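PDB 5FYR: phosphoinositol-specific phospholipase C from Pseudomonas sp., which probably cleaves phosphoinositides at the bond between the glycerol and the phosphoinositol headgroup, using a calcium ion bound in a TIM-barrel-like active site. Local coordinates for residues H26-K31 with R45-D50; G167-K172 with Y255-R260. All coordinates share one frame; numbering follows the deposited sequence.

Contact 1: H26-K31 with R45-D50. With CA (calcium ion), chain F; INS (1,2,3,4,5,6-hexahydroxy-cyclohexane), chain E.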
loop_
_atom_site.group_PDB
_atom_site.type_symbol
_atom_site.label_atom_id
_atom_site.label_comp_id
_atom_site.label_asym_id
_atom_site.label_seq_id
_atom_site.Cartn_x
_atom_site.Cartn_y
_atom_site.Cartn_z
ATOM N N HIS A 26 8.127 -6.973 -3.264
ATOM C CA HIS A 26 7.283 -7.986 -2.682
ATOM C C HIS A 26 8.017 -8.535 -1.433
ATOM O O HIS A 26 9.095 -9.146 -1.527
ATOM C CB HIS A 26 7.048 -9.102 -3.690
ATOM C CG HIS A 26 6.118 -10.183 -3.213
ATOM N ND1 HIS A 26 5.743 -11.223 -4.029
ATOM C CD2 HIS A 26 5.419 -10.353 -2.057
ATOM C CE1 HIS A 26 4.939 -12.042 -3.369
ATOM N NE2 HIS A 26 4.723 -11.532 -2.176
ATOM N N ASN A 27 7.429 -8.276 -0.261
ATOM C CA ASN A 27 7.948 -8.792 0.992
ATOM C C ASN A 27 9.363 -8.324 1.285
ATOM O O ASN A 27 10.170 -9.026 1.892
ATOM C CB ASN A 27 7.860 -10.283 1.096
ATOM C CG ASN A 27 6.470 -10.824 1.329
ATOM O OD1 ASN A 27 5.469 -10.129 1.371
ATOM N ND2 ASN A 27 6.430 -12.095 1.542
ATOM N N CYS A 28 9.651 -7.071 0.949
ATOM C CA CYS A 28 11.041 -6.579 1.086
ATOM C C CYS A 28 11.566 -6.289 2.493
ATOM O O CYS A 28 12.714 -5.855 2.660
ATOM C CB CYS A 28 11.293 -5.361 0.207
ATOM S SG CYS A 28 10.219 -3.968 0.488
ATOM N N TYR A 29 10.698 -6.509 3.480
ATOM C CA TYR A 29 11.084 -6.555 4.889
ATOM C C TYR A 29 11.882 -7.807 5.230
ATOM O O TYR A 29 12.496 -7.872 6.305
ATOM C CB TYR A 29 9.835 -6.522 5.802
ATOM C CG TYR A 29 8.992 -7.745 5.697
ATOM C CD1 TYR A 29 9.288 -8.872 6.471
ATOM C CD2 TYR A 29 7.937 -7.829 4.788
ATOM C CE1 TYR A 29 8.545 -10.014 6.335
ATOM C CE2 TYR A 29 7.220 -8.992 4.616
ATOM C CZ TYR A 29 7.524 -10.093 5.393
ATOM O OH TYR A 29 6.842 -11.289 5.273
ATOM N N GLU A 30 11.875 -8.813 4.366
ATOM C CA GLU A 30 12.622 -10.015 4.662
ATOM C C GLU A 30 14.097 -9.818 4.365
ATOM O O GLU A 30 14.470 -9.236 3.373
ATOM C CB GLU A 30 12.105 -11.228 3.875
ATOM C CG GLU A 30 10.672 -11.628 4.219
ATOM C CD GLU A 30 10.261 -12.932 3.526
ATOM O OE1 GLU A 30 10.922 -13.954 3.750
ATOM O OE2 GLU A 30 9.246 -12.928 2.801
ATOM N N LYS A 31 14.926 -10.370 5.249
ATOM C CA LYS A 31 16.362 -10.234 5.163
ATOM C C LYS A 31 16.943 -10.737 3.848
ATOM O O LYS A 31 17.920 -10.171 3.310
ATOM C CB LYS A 31 17.033 -10.944 6.370
ATOM C CG LYS A 31 16.816 -10.281 7.709
ATOM C CD LYS A 31 17.590 -11.047 8.793
ATOM C CE LYS A 31 17.562 -10.354 10.132
ATOM N NZ LYS A 31 17.997 -11.296 11.196
ATOM N N ARG A 45 9.838 3.185 -4.644
ATOM C CA ARG A 45 9.023 4.029 -3.755
ATOM C C ARG A 45 7.776 3.308 -3.249
ATOM O O ARG A 45 6.943 3.950 -2.626
ATOM C CB ARG A 45 8.635 5.349 -4.450
ATOM C CG ARG A 45 9.808 6.272 -4.726
ATOM C CD ARG A 45 10.290 7.066 -3.511
ATOM N NE ARG A 45 11.566 7.774 -3.737
ATOM C CZ ARG A 45 12.746 7.201 -3.569
ATOM N NH1 ARG A 45 12.859 5.918 -3.185
ATOM N NH2 ARG A 45 13.844 7.887 -3.786
ATOM N N THR A 46 7.659 1.995 -3.468
ATOM C CA THR A 46 6.519 1.202 -2.974
ATOM C C THR A 46 7.063 -0.031 -2.312
ATOM O O THR A 46 7.789 -0.826 -2.938
ATOM C CB THR A 46 5.546 0.853 -4.115
ATOM O OG1 THR A 46 5.012 2.070 -4.670
ATOM C CG2 THR A 46 4.415 -0.008 -3.610
ATOM N N LEU A 47 6.726 -0.191 -1.022
ATOM C CA LEU A 47 7.274 -1.210 -0.126
ATOM C C LEU A 47 6.115 -2.072 0.433
ATOM O O LEU A 47 4.956 -1.849 0.108
ATOM C CB LEU A 47 8.098 -0.550 1.023
ATOM C CG LEU A 47 9.451 0.156 0.620
ATOM C CD1 LEU A 47 9.326 1.455 -0.098
ATOM C CD2 LEU A 47 10.202 0.416 1.888
ATOM N N GLU A 48 6.484 -3.069 1.220
ATOM C CA GLU A 48 5.553 -3.987 1.831
ATOM C C GLU A 48 6.023 -4.448 3.217
ATOM O O GLU A 48 7.187 -4.738 3.398
ATOM C CB GLU A 48 5.340 -5.197 0.897
ATOM C CG GLU A 48 4.308 -6.209 1.416
ATOM C CD GLU A 48 3.996 -7.339 0.427
ATOM O OE1 GLU A 48 4.713 -7.478 -0.606
ATOM O OE2 GLU A 48 3.053 -8.134 0.719
ATOM N N LEU A 49 5.068 -4.569 4.142
ATOM C CA LEU A 49 5.263 -5.100 5.475
ATOM C C LEU A 49 4.155 -6.093 5.744
ATOM O O LEU A 49 2.975 -5.752 5.622
ATOM C CB LEU A 49 5.215 -3.973 6.508
ATOM C CG LEU A 49 6.388 -3.044 6.484
ATOM C CD1 LEU A 49 6.106 -1.735 7.189
ATOM C CD2 LEU A 49 7.673 -3.685 7.029
ATOM N N ASP A 50 4.522 -7.291 6.199
ATOM C CA ASP A 50 3.551 -8.274 6.690
ATOM C C ASP A 50 3.492 -8.173 8.208
ATOM O O ASP A 50 4.508 -8.357 8.857
ATOM C CB ASP A 50 3.983 -9.693 6.268
ATOM C CG ASP A 50 3.919 -9.913 4.755
ATOM O OD1 ASP A 50 3.562 -8.990 4.004
ATOM O OD2 ASP A 50 4.273 -10.970 4.248
HETATM CA CA CA F . 3.150 -10.049 2.011
HETATM C C1 INS E . 0.354 -12.219 -0.643
HETATM C C2 INS E . 1.481 -11.291 -1.100
HETATM C C3 INS E . 1.053 -9.929 -1.497
HETATM C C4 INS E . -0.045 -9.349 -0.696
HETATM C C5 INS E . -1.111 -10.242 -0.209
HETATM C C6 INS E . -0.699 -11.585 0.209
HETATM O O1 INS E . 1.007 -13.263 0.074
HETATM O O2 INS E . 2.350 -11.172 0.043
HETATM O O3 INS E . 2.158 -9.053 -1.706
HETATM O O4 INS E . -0.455 -8.107 -1.203
HETATM O O5 INS E . -2.141 -9.644 0.573
HETATM O O6 INS E . -1.713 -12.436 0.617
HETATM O O HOH W 1 2.991 -12.519 2.173
#
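An extended chain, with chi1 at -177° and chi2 trans, carries the Glu48 carboxylate to the calcium ion beside Asn27, whose CG stands next to its own backbone N; they meet the metal from different directions, amide and carboxylate planes 61° apart. Asn27 OD1 binds the metal at 2.4 Å and Glu48 OE2 at 2.3 Å, while Asp50 chelates it with both oxygens. The other carboxylate oxygen, Glu48 OE1, accepts the backbone N-H of Asn27 at 2.9 Å from above the carboxylate plane. Asp119, water 1 and the inositol hydroxyl O2 complete the coordination. This is the calcium site of a TIM-barrel-like phospholipase C, built from the loop after strand 20-25, strand 46-52 and, through Asp119, strand 114-120. Inositol O3 donates to Glu48 OE2, at 2.7 Å, and His26 NE2 lies 3.3 Å from inositol O2, which sits at the imidazole edge. Tyr29 OH donates to Asp50 OD2 at 2.8 Å, again from above the carboxylate plane, and its ring edge meets Glu48 O. A phenylalanine here would probably leave Asp50 OD2, the oxygen with the longer calcium bond, without this donor. Nearer its backbone, Tyr29 CB packs on Leu49 CD2 at 3.8 Å.

Contact 2: G167-K172 with Y255-R260. With INS (1,2,3,4,5,6-hexahydroxy-cyclohexane), chain E.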
loop_
_atom_site.group_PDB
_atom_site.type_symbol
_atom_site.label_atom_id
_atom_site.label_comp_id
_atom_site.label_asym_id
_atom_site.label_seq_id
_atom_site.Cartn_x
_atom_site.Cartn_y
_atom_site.Cartn_z
ATOM N N GLY A 167 -16.949 4.559 -6.995
ATOM C CA GLY A 167 -17.481 4.915 -8.268
ATOM C C GLY A 167 -17.173 6.331 -8.708
ATOM O O GLY A 167 -17.109 6.585 -9.912
ATOM N N ASN A 168 -16.991 7.262 -7.774
ATOM C CA ASN A 168 -16.724 8.662 -8.184
ATOM C C ASN A 168 -15.331 8.895 -8.729
ATOM O O ASN A 168 -15.075 9.867 -9.411
ATOM C CB ASN A 168 -17.036 9.627 -7.066
ATOM C CG ASN A 168 -18.523 9.725 -6.797
ATOM O OD1 ASN A 168 -19.360 9.338 -7.619
ATOM N ND2 ASN A 168 -18.865 10.278 -5.643
ATOM N N LEU A 169 -14.418 7.972 -8.467
ATOM C CA LEU A 169 -13.098 8.053 -9.076
ATOM C C LEU A 169 -13.092 7.829 -10.580
ATOM O O LEU A 169 -12.141 8.272 -11.231
ATOM C CB LEU A 169 -12.131 7.079 -8.426
ATOM C CG LEU A 169 -11.521 7.578 -7.098
ATOM C CD1 LEU A 169 -10.970 6.412 -6.310
ATOM C CD2 LEU A 169 -10.470 8.632 -7.300
ATOM N N LYS A 170 -14.112 7.156 -11.129
ATOM C CA LYS A 170 -14.116 6.890 -12.550
ATOM C C LYS A 170 -14.119 8.236 -13.291
ATOM O O LYS A 170 -14.983 9.072 -13.061
ATOM C CB LYS A 170 -15.332 6.042 -12.957
ATOM C CG LYS A 170 -15.354 5.651 -14.419
ATOM C CD LYS A 170 -16.521 4.712 -14.715
ATOM C CE LYS A 170 -17.856 5.365 -14.487
ATOM N NZ LYS A 170 -18.625 5.712 -15.685
ATOM N N GLY A 171 -13.150 8.413 -14.162
ATOM C CA GLY A 171 -12.980 9.627 -14.964
ATOM C C GLY A 171 -12.252 10.758 -14.267
ATOM O O GLY A 171 -12.160 11.890 -14.827
ATOM N N LYS A 172 -11.728 10.452 -13.056
ATOM C CA LYS A 172 -11.030 11.471 -12.314
ATOM C C LYS A 172 -9.528 11.161 -12.214
ATOM O O LYS A 172 -9.067 10.039 -12.238
ATOM C CB LYS A 172 -11.641 11.609 -10.895
ATOM C CG LYS A 172 -13.091 12.084 -10.845
ATOM C CD LYS A 172 -13.254 13.591 -10.996
ATOM C CE LYS A 172 -14.720 13.975 -10.824
ATOM N NZ LYS A 172 -14.969 15.393 -11.135
ATOM N N TYR A 255 -11.163 2.830 -13.696
ATOM C CA TYR A 255 -11.880 3.416 -12.555
ATOM C C TYR A 255 -10.981 4.332 -11.728
ATOM O O TYR A 255 -11.422 4.851 -10.717
ATOM C CB TYR A 255 -12.455 2.298 -11.626
ATOM C CG TYR A 255 -13.895 2.000 -11.952
ATOM C CD1 TYR A 255 -14.265 1.228 -13.058
ATOM C CD2 TYR A 255 -14.900 2.555 -11.195
ATOM C CE1 TYR A 255 -15.616 1.016 -13.375
ATOM C CE2 TYR A 255 -16.217 2.339 -11.497
ATOM C CZ TYR A 255 -16.559 1.582 -12.612
ATOM O OH TYR A 255 -17.890 1.436 -12.858
ATOM N N SER A 256 -9.759 4.611 -12.201
ATOM C CA SER A 256 -8.810 5.433 -11.427
ATOM C C SER A 256 -8.614 4.886 -10.000
ATOM O O SER A 256 -8.466 5.638 -9.032
ATOM C CB SER A 256 -9.172 6.913 -11.409
ATOM O OG SER A 256 -9.155 7.419 -12.710
ATOM N N HIS A 257 -8.591 3.555 -9.906
ATOM C CA HIS A 257 -8.148 2.890 -8.684
ATOM C C HIS A 257 -6.678 2.490 -8.862
ATOM O O HIS A 257 -6.319 2.034 -9.922
ATOM C CB HIS A 257 -8.957 1.639 -8.374
ATOM C CG HIS A 257 -10.410 1.868 -8.101
ATOM N ND1 HIS A 257 -11.232 0.857 -7.635
ATOM C CD2 HIS A 257 -11.190 2.969 -8.184
ATOM C CE1 HIS A 257 -12.456 1.316 -7.503
ATOM N NE2 HIS A 257 -12.454 2.589 -7.832
ATOM N N ILE A 258 -5.878 2.546 -7.796
ATOM C CA ILE A 258 -4.485 2.116 -7.912
ATOM C C ILE A 258 -4.399 0.600 -7.861
ATOM O O ILE A 258 -4.747 -0.016 -6.811
ATOM C CB ILE A 258 -3.589 2.728 -6.817
ATOM C CG1 ILE A 258 -3.724 4.241 -6.774
ATOM C CG2 ILE A 258 -2.168 2.256 -7.000
ATOM C CD1 ILE A 258 -3.475 4.948 -8.082
ATOM N N GLY A 259 -4.019 -0.008 -8.986
ATOM C CA GLY A 259 -3.944 -1.462 -9.070
ATOM C C GLY A 259 -2.571 -1.985 -8.807
ATOM O O GLY A 259 -1.571 -1.448 -9.302
ATOM N N ARG A 260 -2.535 -3.037 -7.991
ATOM C CA ARG A 260 -1.286 -3.718 -7.690
ATOM C C ARG A 260 -1.391 -5.193 -8.080
ATOM O O ARG A 260 -2.390 -5.846 -7.798
ATOM C CB ARG A 260 -0.964 -3.616 -6.183
ATOM C CG ARG A 260 0.329 -4.303 -5.757
ATOM C CD ARG A 260 0.766 -3.861 -4.364
ATOM N NE ARG A 260 1.893 -4.593 -3.796
ATOM C CZ ARG A 260 1.782 -5.792 -3.265
ATOM N NH1 ARG A 260 0.614 -6.431 -3.241
ATOM N NH2 ARG A 260 2.840 -6.342 -2.693
HETATM C C1 INS E . 0.354 -12.219 -0.643
HETATM C C2 INS E . 1.481 -11.291 -1.100
HETATM C C3 INS E . 1.053 -9.929 -1.497
HETATM C C4 INS E . -0.045 -9.349 -0.696
HETATM C C5 INS E . -1.111 -10.242 -0.209
HETATM C C6 INS E . -0.699 -11.585 0.209
HETATM O O1 INS E . 1.007 -13.263 0.074
HETATM O O2 INS E . 2.350 -11.172 0.043
HETATM O O3 INS E . 2.158 -9.053 -1.706
HETATM O O4 INS E . -0.455 -8.107 -1.203
HETATM O O5 INS E . -2.141 -9.644 0.573
HETATM O O6 INS E . -1.713 -12.436 0.617
HETATM O O HOH W 2 -10.846 6.919 -14.699
#
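One face of the Tyr255 ring is covered by the aliphatic chain of Lys170, and the ring's edge meets Gly167 CA. Lys170 CD stands 4.0 Å from the ring centroid and 20° off its normal, the geometry of a CH-pi contact, while Lys170 CB lies 3.9 Å from Tyr255 CD2. A trans chi1 of -176° lays the Lys170 chain over the ring before bends at chi3 and chi4 lead its end away. The imidazole of His257 has Tyr255 CB over one face; Leu169 CD1 comes to its CD2 obliquely at 3.9 Å, and its NE2 is hydrogen-bonded to Gln166 O. Ser256 is the C-prime residue of a Schellman motif closing helix 249-254, and its positive phi takes the chain out of the helix. Its hydroxyl meets the type II turn Leu169 to Lys172: Ser256 OG donates to Lys172 O at 2.7 Å, in the carbonyl plane with a C=O...donor angle of 154°. Water 2 donates to Ser256 OG and accepts from Gly171 N at 2.8 Å, forming a second, water-mediated tie to the turn. Farther along, Arg260 donates hydrogen bonds to the inositol, NH2 to O3 at 3.0 Å and nearly straight, NH1 to O4 at 2.8 Å and more bent. The serine hydroxyl thus both gives and receives a hydrogen bond, joining helix end to turn beside apolar cover on the tyrosine.

Both segments of contact 1 precede both segments of contact 2 in the sequence, and the centres of the two contacts lie about 25 Å apart on opposite sides of the chain's centre. Strand 46-52 of contact 1 and strand 258-262 of contact 2 lie in different runs of hydrogen-bonded strands, consistent with two parts of one TIM-like barrel wall; the second run also holds strand 20-25, which leads into residues 26-31. The two contacts still meet at the inositol: Glu48 OE1 forms a salt bridge of 3.0 Å with Arg260 NH2, and both residues bond to the ligand. Residues 255-257 lead straight into strand 258-262, which carries Arg260 to the calcium-containing pocket, where both runs contribute to holding the headgroup-like ligand.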